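Eukaryotic Translation Initiation 4E (Schistosoma mansoni, PDB 3HXI) binds the 7-methylguanosine cap of messenger RNA and thereby probably recruits it for the initiation of translation. Local coordinates at residues W75-W86 / I165-Q176. Sequence-based numbering, arbitrary orientation.
Sequences WEDPKNENGGRW and IYFQPVSDQRSQ. With GTG (7-methyl-guanosine-5'-triphosphate-5'-guanosine), chain C.
With CG beside its backbone N and turned from the carbonyl (chi1 -65°), Trp75 slides its indole between the cap guanine and helix 170-175, where Gln173, extended beyond CG, holds out its amide to meet it. This is the cap-binding slot of the eIF4E fold, on the concave side of its antiparallel sheet. One indole face lies against the base, with GTG C6A 3.3 Å above the ring plane; the opposite face rests on Val170 CG1 and Arg174 CG, both in CH-pi contact. A broad aromatic suits this place because it can stack on a flat, positively charged methylated base while its edge N-H, on Trp75 NE1, is donated to Gln173 OE1 (2.9 Å), from above the amide plane. Together with packing on both faces, that bond would limit the ring's rotation, while Trp75 N binds GTG O6A.

Glu76 divides its carboxylate: OE1 accepts from GTG N1A at 2.9 Å, while OE2 takes a weak bond from GTG N2A and a salt bridge from Arg174 NH2, which meets it from above the carboxylate plane. The guanidinium face of Arg174 lies over Trp75 CE3, so it touches both residues that meet the guanine.

Next to the slot, strands 84-86 and 166-169 pair antiparallel, Arg85 and Gln168 forming two backbone hydrogen bonds. Gly84 leaves room for the Phe167 ring, whose CE1 is 3.5 Å from Gly84 C; that ring also turns its edge to the face of Trp86, whose indole NE1 binds Ile148 O in helix 145-159. Arg85, long and planar-ended, lies alongside Gln168 and clasps its OE1 in the guanidinium plane, through NE at 3.1 Å and NH1 at 3.0 Å. Gln168 O also has two donors, Arg85 N and Gln173 NE2, arriving from opposite faces of its carbonyl plane.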
loop_
_atom_site.group_PDB
_atom_site.type_symbol
_atom_site.label_atom_id
_atom_site.label_comp_id
_atom_site.label_asym_id
_atom_site.label_seq_id
_atom_site.Cartn_x
_atom_site.Cartn_y
_atom_site.Cartn_z
ATOM N N TRP A 75 3.458 -2.793 12.501
ATOM C CA TRP A 75 4.355 -1.740 12.956
ATOM C C TRP A 75 5.609 -2.351 13.554
ATOM O O TRP A 75 6.703 -1.760 13.491
ATOM C CB TRP A 75 3.691 -0.878 14.032
ATOM C CG TRP A 75 2.483 -0.076 13.585
ATOM C CD1 TRP A 75 2.326 0.608 12.412
ATOM C CD2 TRP A 75 1.293 0.150 14.346
ATOM N NE1 TRP A 75 1.089 1.216 12.377
ATOM C CE2 TRP A 75 0.441 0.966 13.560
ATOM C CE3 TRP A 75 0.868 -0.245 15.621
ATOM C CZ2 TRP A 75 -0.807 1.382 14.003
ATOM C CZ3 TRP A 75 -0.383 0.178 16.069
ATOM C CH2 TRP A 75 -1.209 0.977 15.260
ATOM N N GLU A 76 5.436 -3.536 14.135
ATOM C CA GLU A 76 6.496 -4.188 14.920
ATOM C C GLU A 76 7.743 -4.625 14.126
ATOM O O GLU A 76 8.822 -4.827 14.725
ATOM C CB GLU A 76 5.905 -5.335 15.751
ATOM C CG GLU A 76 5.007 -4.849 16.907
ATOM C CD GLU A 76 3.626 -4.335 16.478
ATOM O OE1 GLU A 76 3.112 -4.705 15.397
ATOM O OE2 GLU A 76 3.051 -3.536 17.246
ATOM N N ASP A 77 7.608 -4.743 12.801
ATOM C CA ASP A 77 8.726 -5.067 11.906
ATOM C C ASP A 77 9.804 -3.988 11.915
ATOM O O ASP A 77 9.473 -2.798 11.891
ATOM C CB ASP A 77 8.213 -5.267 10.475
ATOM C CG ASP A 77 9.227 -5.972 9.586
ATOM O OD1 ASP A 77 9.087 -7.187 9.399
ATOM O OD2 ASP A 77 10.155 -5.318 9.081
ATOM N N PRO A 78 11.099 -4.397 11.945
ATOM C CA PRO A 78 12.228 -3.454 12.009
ATOM C C PRO A 78 12.159 -2.432 10.889
ATOM O O PRO A 78 12.503 -1.263 11.088
ATOM C CB PRO A 78 13.462 -4.352 11.814
ATOM C CG PRO A 78 13.022 -5.702 12.231
ATOM C CD PRO A 78 11.558 -5.805 11.936
ATOM N N LYS A 79 11.684 -2.864 9.725
ATOM C CA LYS A 79 11.561 -1.974 8.571
ATOM C C LYS A 79 10.370 -1.009 8.669
ATOM O O LYS A 79 10.327 -0.018 7.946
ATOM C CB LYS A 79 11.496 -2.777 7.269
ATOM C CG LYS A 79 12.765 -3.582 6.954
ATOM C CD LYS A 79 13.873 -2.724 6.416
ATOM C CE LYS A 79 13.516 -2.155 5.046
ATOM N NZ LYS A 79 14.502 -1.102 4.671
ATOM N N ASN A 80 9.427 -1.295 9.560
ATOM C CA ASN A 80 8.273 -0.391 9.784
ATOM C C ASN A 80 8.343 0.447 11.052
ATOM O O ASN A 80 7.767 1.529 11.100
ATOM C CB ASN A 80 6.940 -1.161 9.794
ATOM C CG ASN A 80 6.649 -1.871 8.477
ATOM O OD1 ASN A 80 6.904 -1.341 7.392
ATOM N ND2 ASN A 80 6.087 -3.070 8.571
ATOM N N GLU A 81 9.041 -0.034 12.079
ATOM C CA GLU A 81 8.923 0.565 13.416
ATOM C C GLU A 81 9.310 2.056 13.506
ATOM O O GLU A 81 8.753 2.792 14.331
ATOM C CB GLU A 81 9.669 -0.272 14.456
ATOM C CG GLU A 81 11.156 -0.435 14.208
ATOM C CD GLU A 81 11.853 -1.160 15.341
ATOM O OE1 GLU A 81 12.886 -1.810 15.078
ATOM O OE2 GLU A 81 11.370 -1.060 16.490
ATOM N N ASN A 82 10.231 2.489 12.652
ATOM C CA ASN A 82 10.667 3.878 12.622
ATOM C C ASN A 82 10.167 4.615 11.398
ATOM O O ASN A 82 10.657 5.704 11.055
ATOM C CB ASN A 82 12.186 3.945 12.750
ATOM C CG ASN A 82 12.678 3.343 14.063
ATOM O OD1 ASN A 82 13.625 2.566 14.082
ATOM N ND2 ASN A 82 12.006 3.674 15.155
ATOM N N GLY A 83 9.142 4.032 10.774
ATOM C CA GLY A 83 8.580 4.569 9.545
ATOM C C GLY A 83 7.297 5.373 9.691
ATOM O O GLY A 83 6.987 5.977 10.740
ATOM N N GLY A 84 6.547 5.411 8.603
ATOM C CA GLY A 84 5.292 6.136 8.597
ATOM C C GLY A 84 4.565 5.838 7.312
ATOM O O GLY A 84 5.114 5.211 6.404
ATOM N N ARG A 85 3.317 6.281 7.243
ATOM C CA ARG A 85 2.485 6.010 6.080
ATOM C C ARG A 85 1.971 7.278 5.426
ATOM O O ARG A 85 1.643 8.246 6.117
ATOM C CB ARG A 85 1.296 5.097 6.457
ATOM C CG ARG A 85 0.206 5.820 7.239
ATOM C CD ARG A 85 -0.900 4.891 7.661
ATOM N NE ARG A 85 -1.891 5.633 8.419
ATOM C CZ ARG A 85 -3.079 5.174 8.789
ATOM N NH1 ARG A 85 -3.902 5.977 9.470
ATOM N NH2 ARG A 85 -3.450 3.936 8.484
ATOM N N TRP A 86 1.917 7.267 4.090
ATOM C CA TRP A 86 1.081 8.220 3.364
ATOM C C TRP A 86 -0.345 7.712 3.463
ATOM O O TRP A 86 -0.609 6.583 3.064
ATOM C CB TRP A 86 1.511 8.353 1.896
ATOM C CG TRP A 86 2.675 9.335 1.711
ATOM C CD1 TRP A 86 3.943 9.039 1.297
ATOM C CD2 TRP A 86 2.657 10.749 1.972
ATOM N NE1 TRP A 86 4.723 10.202 1.252
ATOM C CE2 TRP A 86 3.947 11.254 1.665
ATOM C CE3 TRP A 86 1.659 11.650 2.400
ATOM C CZ2 TRP A 86 4.267 12.616 1.783
ATOM C CZ3 TRP A 86 1.979 12.979 2.527
ATOM C CH2 TRP A 86 3.283 13.455 2.220
ATOM N N ILE A 165 -3.190 14.552 0.985
ATOM C CA ILE A 165 -2.717 13.311 1.617
ATOM C C ILE A 165 -1.763 13.621 2.777
ATOM O O ILE A 165 -1.067 14.626 2.743
ATOM C CB ILE A 165 -2.073 12.336 0.601
ATOM C CG1 ILE A 165 -0.828 12.929 -0.085
ATOM C CG2 ILE A 165 -3.112 11.881 -0.438
ATOM C CD1 ILE A 165 -0.018 11.880 -0.873
ATOM N N TYR A 166 -1.722 12.724 3.760
ATOM C CA TYR A 166 -1.099 12.964 5.063
ATOM C C TYR A 166 -0.031 11.927 5.380
ATOM O O TYR A 166 -0.272 10.718 5.248
ATOM C CB TYR A 166 -2.165 12.926 6.163
ATOM C CG TYR A 166 -3.299 13.916 5.929
ATOM C CD1 TYR A 166 -3.147 15.278 6.247
ATOM C CD2 TYR A 166 -4.512 13.495 5.362
ATOM C CE1 TYR A 166 -4.190 16.191 6.024
ATOM C CE2 TYR A 166 -5.555 14.399 5.134
ATOM C CZ TYR A 166 -5.383 15.739 5.462
ATOM O OH TYR A 166 -6.416 16.609 5.233
ATOM N N PHE A 167 1.152 12.389 5.794
ATOM C CA PHE A 167 2.208 11.457 6.220
ATOM C C PHE A 167 2.271 11.354 7.749
ATOM O O PHE A 167 2.580 12.333 8.440
ATOM C CB PHE A 167 3.590 11.832 5.662
ATOM C CG PHE A 167 4.643 10.802 5.966
ATOM C CD1 PHE A 167 4.724 9.641 5.201
ATOM C CD2 PHE A 167 5.506 10.960 7.029
ATOM C CE1 PHE A 167 5.662 8.643 5.492
ATOM C CE2 PHE A 167 6.458 9.978 7.316
ATOM C CZ PHE A 167 6.519 8.808 6.544
ATOM N N GLN A 168 1.990 10.154 8.248
ATOM C CA GLN A 168 1.811 9.898 9.678
ATOM C C GLN A 168 2.829 8.876 10.125
ATOM O O GLN A 168 2.768 7.714 9.715
ATOM C CB GLN A 168 0.393 9.380 9.965
ATOM C CG GLN A 168 -0.664 10.273 9.406
ATOM C CD GLN A 168 -2.056 9.698 9.528
ATOM O OE1 GLN A 168 -2.243 8.477 9.676
ATOM N NE2 GLN A 168 -3.052 10.584 9.477
ATOM N N PRO A 169 3.783 9.309 10.970
ATOM C CA PRO A 169 4.744 8.395 11.534
ATOM C C PRO A 169 4.027 7.336 12.348
ATOM O O PRO A 169 2.920 7.582 12.859
ATOM C CB PRO A 169 5.588 9.294 12.455
ATOM C CG PRO A 169 5.431 10.664 11.887
ATOM C CD PRO A 169 3.984 10.682 11.457
ATOM N N VAL A 170 4.648 6.165 12.444
ATOM C CA VAL A 170 4.129 5.052 13.250
ATOM C C VAL A 170 3.755 5.480 14.681
ATOM O O VAL A 170 2.717 5.101 15.202
ATOM C CB VAL A 170 5.115 3.841 13.249
ATOM C CG1 VAL A 170 4.660 2.780 14.231
ATOM C CG2 VAL A 170 5.194 3.235 11.848
ATOM N N SER A 171 4.585 6.304 15.309
ATOM C CA SER A 171 4.275 6.773 16.669
ATOM C C SER A 171 2.870 7.407 16.746
ATOM O O SER A 171 2.074 7.097 17.656
ATOM C CB SER A 171 5.370 7.724 17.170
ATOM O OG SER A 171 5.555 8.820 16.287
ATOM N N ASP A 172 2.547 8.245 15.761
ATOM C CA ASP A 172 1.225 8.869 15.675
ATOM C C ASP A 172 0.116 7.864 15.373
ATOM O O ASP A 172 -1.005 8.017 15.864
ATOM C CB ASP A 172 1.213 9.994 14.630
ATOM C CG ASP A 172 2.143 11.149 14.991
ATOM O OD1 ASP A 172 2.543 11.281 16.168
ATOM O OD2 ASP A 172 2.501 11.920 14.087
ATOM N N GLN A 173 0.419 6.855 14.551
ATOM C CA GLN A 173 -0.534 5.781 14.252
ATOM C C GLN A 173 -0.859 4.980 15.517
ATOM O O GLN A 173 -2.019 4.697 15.798
ATOM C CB GLN A 173 0.010 4.842 13.170
ATOM C CG GLN A 173 0.168 5.467 11.783
ATOM C CD GLN A 173 0.768 4.495 10.775
ATOM O OE1 GLN A 173 0.312 3.376 10.641
ATOM N NE2 GLN A 173 1.805 4.920 10.087
ATOM N N ARG A 174 0.172 4.629 16.278
ATOM C CA ARG A 174 0.008 3.882 17.525
ATOM C C ARG A 174 -0.939 4.576 18.493
ATOM O O ARG A 174 -1.783 3.931 19.133
ATOM C CB ARG A 174 1.356 3.684 18.218
ATOM C CG ARG A 174 2.344 2.827 17.440
ATOM C CD ARG A 174 3.583 2.544 18.287
ATOM N NE ARG A 174 4.260 1.320 17.873
ATOM C CZ ARG A 174 3.780 0.096 18.079
ATOM N NH1 ARG A 174 2.615 -0.075 18.691
ATOM N NH2 ARG A 174 4.465 -0.962 17.674
ATOM N N SER A 175 -0.813 5.897 18.572
ATOM C CA SER A 175 -1.493 6.680 19.595
ATOM C C SER A 175 -2.867 7.180 19.140
ATOM O O SER A 175 -3.611 7.753 19.935
ATOM C CB SER A 175 -0.600 7.838 20.029
ATOM O OG SER A 175 -0.542 8.829 19.012
ATOM N N GLN A 176 -3.205 6.931 17.874
ATOM C CA GLN A 176 -4.490 7.334 17.293
ATOM C C GLN A 176 -5.661 6.538 17.871
ATOM O O GLN A 176 -5.589 5.320 17.991
ATOM C CB GLN A 176 -4.457 7.157 15.777
ATOM C CG GLN A 176 -5.443 8.015 15.023
ATOM C CD GLN A 176 -4.968 8.329 13.622
ATOM O OE1 GLN A 176 -4.358 7.483 12.949
ATOM N NE2 GLN A 176 -5.235 9.556 13.167
HETATM P PA GTG C . -7.033 0.556 11.982
HETATM O O1A GTG C . -7.826 -0.616 11.471
HETATM O O2A GTG C . -5.905 1.168 11.179
HETATM O O3A GTG C . -7.968 1.769 12.463
HETATM P PB GTG C . -9.521 2.013 12.220
HETATM O O1B GTG C . -9.866 1.941 10.753
HETATM O O2B GTG C . -9.854 3.276 13.008
HETATM O O3B GTG C . -10.146 0.779 13.039
HETATM N N9A GTG C . -3.306 -2.123 14.748
HETATM C C8A GTG C . -3.294 -1.609 13.514
HETATM N N7A GTG C . -2.079 -1.831 12.964
HETATM C C7X GTG C . -1.706 -1.400 11.594
HETATM C C5A GTG C . -1.345 -2.484 13.867
HETATM C C6A GTG C . -0.027 -2.955 13.824
HETATM O O6A GTG C . 0.716 -2.815 12.826
HETATM N N1A GTG C . 0.458 -3.574 14.929
HETATM C C2A GTG C . -0.340 -3.746 16.030
HETATM N N2A GTG C . 0.115 -4.363 17.136
HETATM N N3A GTG C . -1.613 -3.293 16.063
HETATM C C4A GTG C . -2.121 -2.670 14.984
HETATM O O5D GTG C . -6.377 0.079 13.343
HETATM C C5D GTG C . -7.221 -0.399 14.385
HETATM C C4D GTG C . -6.365 -0.912 15.522
HETATM O O4D GTG C . -5.672 -2.069 15.078
HETATM C C3D GTG C . -5.290 0.056 15.971
HETATM O O3D GTG C . -5.812 1.034 16.869
HETATM C C2D GTG C . -4.298 -0.878 16.621
HETATM O O2D GTG C . -4.731 -1.199 17.951
HETATM C C1D GTG C . -4.408 -2.118 15.740
HETATM P PG GTG C . -11.680 0.302 13.061
HETATM O O1G GTG C . -12.466 0.783 11.884
HETATM O O2G GTG C . -12.220 0.521 14.464
HETATM O O5E GTG C . -11.452 -1.281 12.901
HETATM C C5E GTG C . -11.053 -1.824 11.644
HETATM C C4E GTG C . -11.003 -3.336 11.730
HETATM O O4E GTG C . -9.998 -3.710 12.676
HETATM C C3E GTG C . -12.296 -3.944 12.240
HETATM O O3E GTG C . -12.382 -5.268 11.688
HETATM C C2E GTG C . -12.088 -4.072 13.743
HETATM O O2E GTG C . -12.887 -5.110 14.334
HETATM C C1E GTG C . -10.605 -4.412 13.779
HETATM N N9B GTG C . -9.846 -4.026 14.985
HETATM C C8B GTG C . -9.836 -2.609 15.262
HETATM N N7B GTG C . -8.985 -2.565 16.447
HETATM C C5B GTG C . -8.565 -3.837 16.722
HETATM C C6B GTG C . -7.697 -4.410 17.766
HETATM O O6B GTG C . -7.197 -3.623 18.614
HETATM N N1B GTG C . -7.498 -5.759 17.765
HETATM C C2B GTG C . -8.067 -6.581 16.817
HETATM N N2B GTG C . -7.851 -7.921 16.824
HETATM N N3B GTG C . -8.870 -6.114 15.830
HETATM C C4B GTG C . -9.122 -4.792 15.748
#